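Local coordinates for conserved hypothetical protein NMB0706 (Neisseria meningitidis, PDB 1RV9) that is of unknown function but belongs to the family named multi-copper polyphenol oxidoreductase laccase and binds a sulfate, probably from crystallisation, in a histidine- and arginine-lined pocket, at residues Ser46-Thr51 against Thr245-Ser250; Leu78-Ser83 against Ala112-Asp117; Ala99-Asp104 against Ala132-Gly137; Cys118-Phe123 against Leu164-Ser169. All blocks are in the same frame, centred on the assembly; numbering follows the deposited sequence.

Interaction 1 (Ser46-Thr51 against Thr245-Ser250); sequences SLNLGT and TGRMAS. With SO4 (sulfate ion), chain B.
Asn48 OD1 accepts two backbone N-H groups from opposite sides of the amide plane: Gly50 N, 3.0 Å from Asn48 OD1, stands well above it, whereas Arg247 N, 2.8 Å from the same oxygen, is tilted only 24° from it. With Asn48 CG anti to the backbone N (chi1 171°), the amide reaches over the main chain of the other segment, and OD1 of Asn48 lies 3.1 Å from Gly246 CA, where no side chain intervenes. The second flat group, the guanidinium of Arg247, meets the sulfate at its edge and in its plane. Arg247 NH2 donates to sulfate O2 at 3.0 Å, supplemented by weak bonds from NE to O2 and from NH2 to O3. NH1 of Arg247 is tied back to Gly246 O at 3.0 Å; this oxygen lies in the guanidinium plane, and the bond helps fix the rotation of the group that faces the sulfate.

The bond from Gly50 closes an Asx turn, and Leu47, just before it, is the centre of an inverse gamma turn. This irregular loop between strand 28-33 and helix 57-71 runs almost perpendicular to the residues leading into strand 248-254. Leu49 N donates to Arg247 O at 3.0 Å, adding a backbone tie beside the amide grip. Beyond it the contact turns apolar, with Leu49 CD1 resting on Ala249 CB at 3.6 Å. ND2 of Asn48 donates to Asp55 and, weakly, to Gly50 O, while His52 and His82 also bind the sulfate.

Interaction 2 (Leu78-Ser83 against Ala112-Asp117); sequences LNQIHS and AVMTAD. With SO4 (sulfate ion), chain B.
Gln80 docks edge-on against Met114 in a two-bond clasp. Met114 N donates to Gln80 OE1 at 2.8 Å, and Gln80 NE2 returns a bond to Met114 O at 2.9 Å. Both are nearly straight, both use a lone pair in the carbonyl plane, and Met114 O lies only 4° out of the Gln80 amide plane. Gln80 CG sits beside the backbone N (chi1 -59°) and the chain is extended from there, which carries the amide across the gap to strand 110-115. The Met114 side chain instead bends at its last torsion, bringing Met114 CE to 3.4 Å from Leu78 O.

Around this tight centre the contact is looser. At Leu78 the two backbones stay apart, and a water bridges them: it accepts from Leu78 N and donates to Gln80 OE1 and Ala112 O. At the other end the loop 78-83 swings out toward solvent, and exposed His82 meets no atom of 112-117. His82 NE2 instead donates to sulfate O4 at 2.6 Å, with the anion at the ring edge.

Val113 and Thr115 bond through their backbones to strand 248-254, whereas Met114 N and O face the loop. Here a glutamine amide does what a neighbouring strand would do: its donor and acceptor satisfy both polar backbone atoms of Met114, and the paired bonds fix which end of the amide is oxygen and restrain its rotation.

Interaction 3 (Ala99-Asp104 against Ala132-Gly137); sequences ADASVD and AAAHAG
Asp100 and His135 lie side by side with their side chains pointing the same way, the carboxylate and imidazole planes only 18° apart. His135 ND1 donates to Asp100 OD1 at 2.7 Å, a His-carboxylate hydrogen bond. It lies close to the ring plane and takes the anti lone pair of OD1, the one turned away from the other oxygen. The chi1 of 172° sets the His135 ring anti to the backbone N and alongside Asp100. A backbone bond from His135 N to Asp100 O, also 2.7 Å, ties the same two residues together.

From there strands 101-104 and 131-136 run antiparallel as neighbours in a mixed sheet. Ser102 and Ala133 form a hydrogen-bonded pair, with two bonds of 3.0 Å between Ser102 N and Ala133 O and between Ala133 N and Ser102 O. On one face Ala101 packs against Ala134 and Val103 CG1 against Ala132 CB (3.7 Å); Thr149 of helix 145-153 packs on the three alanines.

Asp100 OD1 also accepts from His82 N, and OD2 from Ile81 N and Ser83 OG. The carboxylate, thus held by the 78-83 loop, fixes the imidazole with NE2 facing Cys118, an arrangement resembling a Cys-His-Asp triad.

Interaction 4 (Cys118-Phe123 against Leu164-Ser169); sequences CLPVLF and LGPAIS
Polar ties between Pro120 and Gly165, and between Cys118 and Pro166, are few and involve backbone atoms. Gly165 N donates to Pro120 O at 2.8 Å, beside the antiparallel non-hydrogen-bonded pair of Val121 and Leu164, where strands 119-125 and 160-164 adjoin in the sheet. Farther on the regular bridging stops, although the chains stay close, and a water donates to both Cys118 O and Pro166 O, at 2.7 and 2.6 Å respectively.

Apolar contacts fill the rest. Leu119, with CG anti to the backbone N (chi1 178°), sends CD1 alongside the loop to touch Ala167 CB at 3.9 Å and Leu164 CB more distantly. Val121 CG2 meets Leu164 CD2 at 4.2 Å, and helix 206-217 packs over Leu119 and Leu164. On the other side the Pro120 ring slides along the loop: Pro120 CD is 3.4 Å from Pro166 O, while CG faces Pro166 CD at 4.3 Å. Gly165, with no side chain, lies close against this ring.

Tyr207 OH bonds to Ala167 N. The Cys118 side chain heads away from the loop, toward His135. Pro120 has no N-H, its ring CD and CG lie near Pro166 O, and water donates to that carbonyl, which is consistent with the strand pairing ending here.

How the interactions relate
Interactions 1 and 2 join through neighbouring strands, Met248 O lying 3.0 Å from Thr115 N, and both grip the sulfate, through Arg247 and His82. Interactions 3 and 4 share the other large sheet, where Leu119 O lies 2.7 Å from Ala136 N. Pro120 packs between the sheets, against Thr115 and Val113. Loop 78-83 crosses to interaction 3, with Ser83 OG 2.7 Å from Asp100 OD2. His82, Cys118 and His135 gather beside the sulfate, probably from the crystallisation liquor, whose nearest atom is about 5 Å from the Cys118 side chain. The set resembles the His-Cys-His metal sites of related proteins, suggesting that this pocket is the active site, the sulfate perhaps marking an anion position.

Interaction 1 (Ser46-Thr51 against Thr245-Ser250)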
loop_
_atom_site.group_PDB
_atom_site.type_symbol
_atom_site.label_atom_id
_atom_site.label_comp_id
_atom_site.label_asym_id
_atom_site.label_seq_id
_atom_site.Cartn_x
_atom_site.Cartn_y
_atom_site.Cartn_z
ATOM N N SER A 46 -3.066 17.678 7.223
ATOM C CA SER A 46 -3.747 17.901 6.019
ATOM C C SER A 46 -4.417 16.810 5.211
ATOM O O SER A 46 -5.629 16.558 5.411
ATOM C CB SER A 46 -2.925 18.983 5.304
ATOM O OG SER A 46 -2.579 18.701 4.005
ATOM N N LEU A 47 -3.725 16.137 4.314
ATOM C CA LEU A 47 -4.532 15.155 3.579
ATOM C C LEU A 47 -4.798 13.779 4.182
ATOM O O LEU A 47 -4.432 12.765 3.602
ATOM C CB LEU A 47 -4.073 15.021 2.124
ATOM C CG LEU A 47 -5.062 14.518 1.063
ATOM C CD1 LEU A 47 -6.150 15.559 0.745
ATOM C CD2 LEU A 47 -4.259 14.232 -0.211
ATOM N N ASN A 48 -5.530 13.752 5.301
ATOM C CA ASN A 48 -5.860 12.475 5.936
ATOM C C ASN A 48 -7.063 11.812 5.292
ATOM O O ASN A 48 -8.166 12.361 5.293
ATOM C CB ASN A 48 -6.136 12.657 7.427
ATOM C CG ASN A 48 -6.678 11.404 8.065
ATOM O OD1 ASN A 48 -6.195 10.311 7.793
ATOM N ND2 ASN A 48 -7.682 11.556 8.928
ATOM N N LEU A 49 -6.845 10.620 4.752
ATOM C CA LEU A 49 -7.908 9.889 4.088
ATOM C C LEU A 49 -8.521 8.779 4.933
ATOM O O LEU A 49 -9.451 8.112 4.486
ATOM C CB LEU A 49 -7.372 9.307 2.780
ATOM C CG LEU A 49 -6.794 10.347 1.818
ATOM C CD1 LEU A 49 -6.051 9.650 0.688
ATOM C CD2 LEU A 49 -7.914 11.219 1.275
ATOM N N GLY A 50 -8.012 8.584 6.150
ATOM C CA GLY A 50 -8.534 7.533 7.011
ATOM C C GLY A 50 -9.646 7.978 7.945
ATOM O O GLY A 50 -9.534 9.007 8.608
ATOM N N THR A 51 -10.718 7.192 8.001
ATOM C CA THR A 51 -11.865 7.503 8.851
ATOM C C THR A 51 -11.805 6.760 10.181
ATOM O O THR A 51 -12.701 6.897 11.015
ATOM C CB THR A 51 -13.183 7.091 8.179
ATOM O OG1 THR A 51 -13.187 5.671 7.981
ATOM C CG2 THR A 51 -13.350 7.786 6.841
ATOM N N THR A 245 -2.343 9.626 13.869
ATOM C CA THR A 245 -2.086 10.528 12.760
ATOM C C THR A 245 -2.939 10.159 11.546
ATOM O O THR A 245 -3.801 9.283 11.621
ATOM C CB THR A 245 -0.570 10.515 12.399
ATOM O OG1 THR A 245 -0.272 11.588 11.499
ATOM C CG2 THR A 245 -0.173 9.188 11.766
ATOM N N GLY A 246 -2.701 10.833 10.428
ATOM C CA GLY A 246 -3.485 10.556 9.240
ATOM C C GLY A 246 -2.996 9.379 8.421
ATOM O O GLY A 246 -2.065 8.671 8.806
ATOM N N ARG A 247 -3.651 9.168 7.287
ATOM C CA ARG A 247 -3.291 8.093 6.374
ATOM C C ARG A 247 -3.252 8.633 4.951
ATOM O O ARG A 247 -4.156 9.355 4.534
ATOM C CB ARG A 247 -4.324 6.963 6.435
ATOM C CG ARG A 247 -4.388 6.228 7.767
ATOM C CD ARG A 247 -3.158 5.365 7.990
ATOM N NE ARG A 247 -3.250 4.601 9.232
ATOM C CZ ARG A 247 -3.032 5.101 10.446
ATOM N NH1 ARG A 247 -2.701 6.379 10.603
ATOM N NH2 ARG A 247 -3.156 4.320 11.508
ATOM N N MET A 248 -2.192 8.316 4.216
ATOM C CA MET A 248 -2.142 8.729 2.824
ATOM C C MET A 248 -2.607 7.487 2.076
ATOM O O MET A 248 -2.927 6.473 2.700
ATOM C CB MET A 248 -0.729 9.147 2.392
ATOM C CG MET A 248 0.380 8.179 2.718
ATOM S SD MET A 248 1.184 8.568 4.280
ATOM C CE MET A 248 2.259 7.152 4.414
ATOM N N ALA A 249 -2.667 7.545 0.756
ATOM C CA ALA A 249 -3.127 6.372 0.027
ATOM C C ALA A 249 -2.385 6.172 -1.269
ATOM O O ALA A 249 -1.802 7.103 -1.818
ATOM C CB ALA A 249 -4.609 6.488 -0.253
ATOM N N SER A 250 -2.394 4.931 -1.736
ATOM C CA SER A 250 -1.773 4.586 -3.003
ATOM C C SER A 250 -2.923 4.060 -3.839
ATOM O O SER A 250 -3.583 3.078 -3.465
ATOM C CB SER A 250 -0.692 3.526 -2.803
ATOM O OG SER A 250 0.369 4.067 -2.036
HETATM S S SO4 B . -4.089 0.697 11.154
HETATM O O1 SO4 B . -4.881 0.258 12.322
HETATM O O2 SO4 B . -4.712 1.896 10.560
HETATM O O3 SO4 B . -2.719 1.019 11.584
HETATM O O4 SO4 B . -4.056 -0.379 10.149
#

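Interaction 2 (Leu78-Ser83 against Ala112-Asp117)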
loop_
_atom_site.group_PDB
_atom_site.type_symbol
_atom_site.label_atom_id
_atom_site.label_comp_id
_atom_site.label_asym_id
_atom_site.label_seq_id
_atom_site.Cartn_x
_atom_site.Cartn_y
_atom_site.Cartn_z
ATOM N N LEU A 78 -11.250 0.625 1.508
ATOM C CA LEU A 78 -11.628 -0.597 2.209
ATOM C C LEU A 78 -11.521 -0.442 3.715
ATOM O O LEU A 78 -10.818 0.436 4.214
ATOM C CB LEU A 78 -10.700 -1.748 1.804
ATOM C CG LEU A 78 -10.416 -2.000 0.322
ATOM C CD1 LEU A 78 -9.284 -3.017 0.204
ATOM C CD2 LEU A 78 -11.671 -2.498 -0.382
ATOM N N ASN A 79 -12.233 -1.294 4.444
ATOM C CA ASN A 79 -12.101 -1.280 5.890
ATOM C C ASN A 79 -10.987 -2.297 6.087
ATOM O O ASN A 79 -11.234 -3.501 6.205
ATOM C CB ASN A 79 -13.371 -1.756 6.592
ATOM C CG ASN A 79 -13.199 -1.809 8.096
ATOM O OD1 ASN A 79 -12.634 -0.892 8.693
ATOM N ND2 ASN A 79 -13.680 -2.879 8.719
ATOM N N GLN A 80 -9.754 -1.804 6.083
ATOM C CA GLN A 80 -8.583 -2.655 6.224
ATOM C C GLN A 80 -8.483 -3.249 7.616
ATOM O O GLN A 80 -8.584 -2.537 8.614
ATOM C CB GLN A 80 -7.329 -1.843 5.876
ATOM C CG GLN A 80 -7.390 -1.296 4.454
ATOM C CD GLN A 80 -6.314 -0.274 4.120
ATOM O OE1 GLN A 80 -6.315 0.291 3.026
ATOM N NE2 GLN A 80 -5.401 -0.026 5.053
ATOM N N ILE A 81 -8.281 -4.561 7.675
ATOM C CA ILE A 81 -8.180 -5.258 8.949
ATOM C C ILE A 81 -6.940 -6.146 9.021
ATOM O O ILE A 81 -6.895 -7.102 9.796
ATOM C CB ILE A 81 -9.436 -6.118 9.205
ATOM C CG1 ILE A 81 -9.675 -7.067 8.027
ATOM C CG2 ILE A 81 -10.641 -5.220 9.420
ATOM C CD1 ILE A 81 -10.776 -8.082 8.271
ATOM N N HIS A 82 -5.936 -5.814 8.213
ATOM C CA HIS A 82 -4.682 -6.560 8.176
ATOM C C HIS A 82 -4.873 -8.037 7.853
ATOM O O HIS A 82 -4.168 -8.908 8.371
ATOM C CB HIS A 82 -3.944 -6.371 9.502
ATOM C CG HIS A 82 -3.434 -4.978 9.699
ATOM N ND1 HIS A 82 -2.183 -4.578 9.283
ATOM C CD2 HIS A 82 -4.029 -3.873 10.213
ATOM C CE1 HIS A 82 -2.027 -3.289 9.532
ATOM N NE2 HIS A 82 -3.134 -2.839 10.095
ATOM N N SER A 83 -5.836 -8.292 6.975
ATOM C CA SER A 83 -6.168 -9.632 6.514
ATOM C C SER A 83 -5.438 -9.869 5.200
ATOM O O SER A 83 -4.626 -9.049 4.762
ATOM C CB SER A 83 -7.671 -9.742 6.247
ATOM O OG SER A 83 -8.019 -9.029 5.064
ATOM N N ALA A 112 -7.485 1.202 -4.093
ATOM C CA ALA A 112 -6.730 2.018 -3.162
ATOM C C ALA A 112 -6.499 1.363 -1.816
ATOM O O ALA A 112 -7.320 0.582 -1.337
ATOM C CB ALA A 112 -7.447 3.349 -2.952
ATOM N N VAL A 113 -5.351 1.676 -1.227
ATOM C CA VAL A 113 -5.009 1.207 0.106
ATOM C C VAL A 113 -4.466 2.416 0.863
ATOM O O VAL A 113 -3.784 3.271 0.286
ATOM C CB VAL A 113 -3.972 0.053 0.090
ATOM C CG1 VAL A 113 -4.610 -1.190 -0.510
ATOM C CG2 VAL A 113 -2.737 0.451 -0.686
ATOM N N MET A 114 -4.797 2.496 2.148
ATOM C CA MET A 114 -4.385 3.605 3.006
ATOM C C MET A 114 -3.299 3.152 3.965
ATOM O O MET A 114 -3.399 2.076 4.548
ATOM C CB MET A 114 -5.591 4.107 3.798
ATOM C CG MET A 114 -6.718 4.622 2.928
ATOM S SD MET A 114 -8.206 4.904 3.898
ATOM C CE MET A 114 -8.922 3.278 3.878
ATOM N N THR A 115 -2.278 3.985 4.150
ATOM C CA THR A 115 -1.167 3.623 5.023
ATOM C C THR A 115 -0.509 4.816 5.712
ATOM O O THR A 115 -0.744 5.968 5.355
ATOM C CB THR A 115 -0.054 2.910 4.219
ATOM O OG1 THR A 115 0.511 3.833 3.281
ATOM C CG2 THR A 115 -0.612 1.717 3.455
ATOM N N ALA A 116 0.329 4.504 6.696
ATOM C CA ALA A 116 1.108 5.483 7.448
ATOM C C ALA A 116 2.241 4.690 8.103
ATOM O O ALA A 116 2.417 4.727 9.319
ATOM C CB ALA A 116 0.249 6.174 8.509
ATOM N N ASP A 117 2.977 3.960 7.259
ATOM C CA ASP A 117 4.122 3.106 7.620
ATOM C C ASP A 117 4.014 1.751 6.926
ATOM O O ASP A 117 4.994 1.244 6.381
ATOM C CB ASP A 117 4.230 2.851 9.131
ATOM C CG ASP A 117 4.939 3.974 9.881
ATOM O OD1 ASP A 117 5.480 4.903 9.242
ATOM O OD2 ASP A 117 4.954 3.914 11.127
HETATM S S SO4 B . -4.089 0.697 11.154
HETATM O O1 SO4 B . -4.881 0.258 12.322
HETATM O O2 SO4 B . -4.712 1.896 10.560
HETATM O O3 SO4 B . -2.719 1.019 11.584
HETATM O O4 SO4 B . -4.056 -0.379 10.149
HETATM O O HOH W 1 -8.400 1.121 1.234
#

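Interaction 3 (Ala99-Asp104 against Ala132-Gly137)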
loop_
_atom_site.group_PDB
_atom_site.type_symbol
_atom_site.label_atom_id
_atom_site.label_comp_id
_atom_site.label_asym_id
_atom_site.label_seq_id
_atom_site.Cartn_x
_atom_site.Cartn_y
_atom_site.Cartn_z
ATOM N N ALA A 99 -11.515 -5.879 4.022
ATOM C CA ALA A 99 -10.539 -6.469 3.122
ATOM C C ALA A 99 -9.286 -5.619 3.101
ATOM O O ALA A 99 -9.297 -4.477 3.556
ATOM C CB ALA A 99 -11.125 -6.569 1.727
ATOM N N ASP A 100 -8.211 -6.170 2.548
ATOM C CA ASP A 100 -6.954 -5.449 2.504
ATOM C C ASP A 100 -6.304 -5.363 1.134
ATOM O O ASP A 100 -5.139 -4.991 1.017
ATOM C CB ASP A 100 -5.992 -6.050 3.526
ATOM C CG ASP A 100 -6.412 -5.744 4.950
ATOM O OD1 ASP A 100 -5.890 -4.765 5.522
ATOM O OD2 ASP A 100 -7.280 -6.469 5.487
ATOM N N ALA A 101 -7.063 -5.694 0.097
ATOM C CA ALA A 101 -6.562 -5.605 -1.275
ATOM C C ALA A 101 -7.744 -5.629 -2.224
ATOM O O ALA A 101 -8.803 -6.162 -1.892
ATOM C CB ALA A 101 -5.620 -6.774 -1.589
ATOM N N SER A 102 -7.578 -5.026 -3.393
ATOM C CA SER A 102 -8.642 -5.038 -4.386
ATOM C C SER A 102 -8.036 -5.115 -5.779
ATOM O O SER A 102 -6.882 -4.724 -5.999
ATOM C CB SER A 102 -9.546 -3.801 -4.258
ATOM O OG SER A 102 -8.923 -2.623 -4.743
ATOM N N VAL A 103 -8.814 -5.654 -6.708
ATOM C CA VAL A 103 -8.383 -5.801 -8.090
ATOM C C VAL A 103 -9.448 -5.222 -9.015
ATOM O O VAL A 103 -10.611 -5.083 -8.626
ATOM C CB VAL A 103 -8.176 -7.294 -8.455
ATOM C CG1 VAL A 103 -7.128 -7.913 -7.546
ATOM C CG2 VAL A 103 -9.489 -8.050 -8.322
ATOM N N ASP A 104 -9.044 -4.872 -10.231
ATOM C CA ASP A 104 -9.982 -4.343 -11.213
ATOM C C ASP A 104 -9.485 -4.488 -12.638
ATOM O O ASP A 104 -8.288 -4.400 -12.898
ATOM C CB ASP A 104 -10.284 -2.865 -10.969
ATOM C CG ASP A 104 -11.243 -2.308 -12.000
ATOM O OD1 ASP A 104 -10.824 -1.486 -12.845
ATOM O OD2 ASP A 104 -12.423 -2.724 -11.974
ATOM N N ALA A 132 -4.336 -3.573 -9.426
ATOM C CA ALA A 132 -4.665 -3.967 -8.062
ATOM C C ALA A 132 -3.848 -3.172 -7.058
ATOM O O ALA A 132 -2.783 -2.652 -7.380
ATOM C CB ALA A 132 -4.410 -5.463 -7.863
ATOM N N ALA A 133 -4.366 -3.086 -5.838
ATOM C CA ALA A 133 -3.691 -2.396 -4.749
ATOM C C ALA A 133 -3.805 -3.299 -3.529
ATOM O O ALA A 133 -4.885 -3.817 -3.241
ATOM C CB ALA A 133 -4.361 -1.053 -4.473
ATOM N N ALA A 134 -2.694 -3.500 -2.826
ATOM C CA ALA A 134 -2.688 -4.346 -1.642
ATOM C C ALA A 134 -2.065 -3.642 -0.442
ATOM O O ALA A 134 -1.066 -2.929 -0.568
ATOM C CB ALA A 134 -1.931 -5.645 -1.929
ATOM N N HIS A 135 -2.682 -3.848 0.718
ATOM C CA HIS A 135 -2.227 -3.281 1.983
ATOM C C HIS A 135 -1.355 -4.347 2.634
ATOM O O HIS A 135 -1.856 -5.375 3.103
ATOM C CB HIS A 135 -3.435 -2.972 2.869
ATOM C CG HIS A 135 -3.081 -2.574 4.268
ATOM N ND1 HIS A 135 -3.714 -3.107 5.370
ATOM C CD2 HIS A 135 -2.187 -1.675 4.745
ATOM C CE1 HIS A 135 -3.226 -2.555 6.467
ATOM N NE2 HIS A 135 -2.298 -1.682 6.116
ATOM N N ALA A 136 -0.051 -4.095 2.662
ATOM C CA ALA A 136 0.888 -5.053 3.217
ATOM C C ALA A 136 1.579 -4.651 4.508
ATOM O O ALA A 136 2.733 -4.216 4.495
ATOM C CB ALA A 136 1.938 -5.417 2.156
ATOM N N GLY A 137 0.857 -4.770 5.620
ATOM C CA GLY A 137 1.454 -4.511 6.915
ATOM C C GLY A 137 2.241 -5.793 7.124
ATOM O O GLY A 137 2.168 -6.681 6.269
#

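Interaction 4 (Cys118-Phe123 against Leu164-Ser169)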
loop_
_atom_site.group_PDB
_atom_site.type_symbol
_atom_site.label_atom_id
_atom_site.label_comp_id
_atom_site.label_asym_id
_atom_site.label_seq_id
_atom_site.Cartn_x
_atom_site.Cartn_y
_atom_site.Cartn_z
ATOM N N CYS A 118 2.824 1.157 6.952
ATOM C CA CYS A 118 2.649 -0.144 6.315
ATOM C C CYS A 118 2.913 -0.038 4.821
ATOM O O CYS A 118 2.769 1.025 4.223
ATOM C CB CYS A 118 1.247 -0.695 6.581
ATOM S SG CYS A 118 1.004 -1.208 8.301
ATOM N N LEU A 119 3.291 -1.154 4.213
ATOM C CA LEU A 119 3.628 -1.161 2.800
ATOM C C LEU A 119 2.481 -1.237 1.800
ATOM O O LEU A 119 1.689 -2.175 1.830
ATOM C CB LEU A 119 4.586 -2.320 2.515
ATOM C CG LEU A 119 5.007 -2.497 1.056
ATOM C CD1 LEU A 119 5.933 -1.356 0.642
ATOM C CD2 LEU A 119 5.703 -3.844 0.893
ATOM N N PRO A 120 2.372 -0.235 0.910
ATOM C CA PRO A 120 1.312 -0.246 -0.100
ATOM C C PRO A 120 1.941 -0.877 -1.341
ATOM O O PRO A 120 3.069 -0.539 -1.698
ATOM C CB PRO A 120 1.009 1.240 -0.342
ATOM C CG PRO A 120 1.986 2.016 0.544
ATOM C CD PRO A 120 3.079 1.056 0.912
ATOM N N VAL A 121 1.242 -1.803 -1.984
ATOM C CA VAL A 121 1.782 -2.414 -3.198
ATOM C C VAL A 121 0.759 -2.305 -4.321
ATOM O O VAL A 121 -0.391 -2.718 -4.166
ATOM C CB VAL A 121 2.137 -3.904 -2.992
ATOM C CG1 VAL A 121 2.774 -4.469 -4.271
ATOM C CG2 VAL A 121 3.089 -4.052 -1.819
ATOM N N LEU A 122 1.174 -1.729 -5.446
ATOM C CA LEU A 122 0.288 -1.591 -6.598
ATOM C C LEU A 122 0.725 -2.597 -7.651
ATOM O O LEU A 122 1.911 -2.902 -7.755
ATOM C CB LEU A 122 0.375 -0.181 -7.178
ATOM C CG LEU A 122 0.082 0.971 -6.212
ATOM C CD1 LEU A 122 0.176 2.286 -6.979
ATOM C CD2 LEU A 122 -1.306 0.804 -5.599
ATOM N N PHE A 123 -0.233 -3.103 -8.426
ATOM C CA PHE A 123 0.050 -4.092 -9.470
ATOM C C PHE A 123 -0.634 -3.744 -10.785
ATOM O O PHE A 123 -1.696 -3.129 -10.801
ATOM C CB PHE A 123 -0.495 -5.472 -9.081
ATOM C CG PHE A 123 0.115 -6.071 -7.849
ATOM C CD1 PHE A 123 1.153 -6.994 -7.949
ATOM C CD2 PHE A 123 -0.404 -5.781 -6.590
ATOM C CE1 PHE A 123 1.658 -7.627 -6.812
ATOM C CE2 PHE A 123 0.095 -6.407 -5.450
ATOM C CZ PHE A 123 1.127 -7.333 -5.562
ATOM N N LEU A 164 6.304 -0.684 -5.123
ATOM C CA LEU A 164 6.382 -0.599 -3.674
ATOM C C LEU A 164 6.211 0.871 -3.305
ATOM O O LEU A 164 7.080 1.702 -3.584
ATOM C CB LEU A 164 7.735 -1.118 -3.182
ATOM C CG LEU A 164 8.094 -2.530 -3.653
ATOM C CD1 LEU A 164 9.456 -2.917 -3.082
ATOM C CD2 LEU A 164 7.024 -3.522 -3.216
ATOM N N GLY A 165 5.077 1.182 -2.685
ATOM C CA GLY A 165 4.786 2.547 -2.294
ATOM C C GLY A 165 5.551 2.993 -1.065
ATOM O O GLY A 165 6.348 2.235 -0.517
ATOM N N PRO A 166 5.315 4.226 -0.597
ATOM C CA PRO A 166 6.005 4.757 0.581
ATOM C C PRO A 166 5.677 3.985 1.855
ATOM O O PRO A 166 4.514 3.857 2.224
ATOM C CB PRO A 166 5.528 6.207 0.630
ATOM C CG PRO A 166 4.142 6.120 0.078
ATOM C CD PRO A 166 4.305 5.177 -1.097
ATOM N N ALA A 167 6.710 3.469 2.515
ATOM C CA ALA A 167 6.530 2.713 3.749
ATOM C C ALA A 167 7.645 3.052 4.723
ATOM O O ALA A 167 8.536 3.848 4.415
ATOM C CB ALA A 167 6.541 1.211 3.453
ATOM N N ILE A 168 7.591 2.454 5.905
ATOM C CA ILE A 168 8.625 2.688 6.898
ATOM C C ILE A 168 9.824 1.862 6.437
ATOM O O ILE A 168 9.679 0.688 6.079
ATOM C CB ILE A 168 8.149 2.247 8.305
ATOM C CG1 ILE A 168 9.234 2.543 9.339
ATOM C CG2 ILE A 168 7.767 0.767 8.297
ATOM C CD1 ILE A 168 8.765 2.391 10.772
ATOM N N SER A 169 11.001 2.482 6.415
ATOM C CA SER A 169 12.198 1.786 5.965
ATOM C C SER A 169 12.849 0.966 7.071
ATOM O O SER A 169 12.575 1.162 8.253
ATOM C CB SER A 169 13.212 2.785 5.401
ATOM O OG SER A 169 13.809 3.540 6.435
HETATM O O HOH W 2 3.005 3.667 4.389
#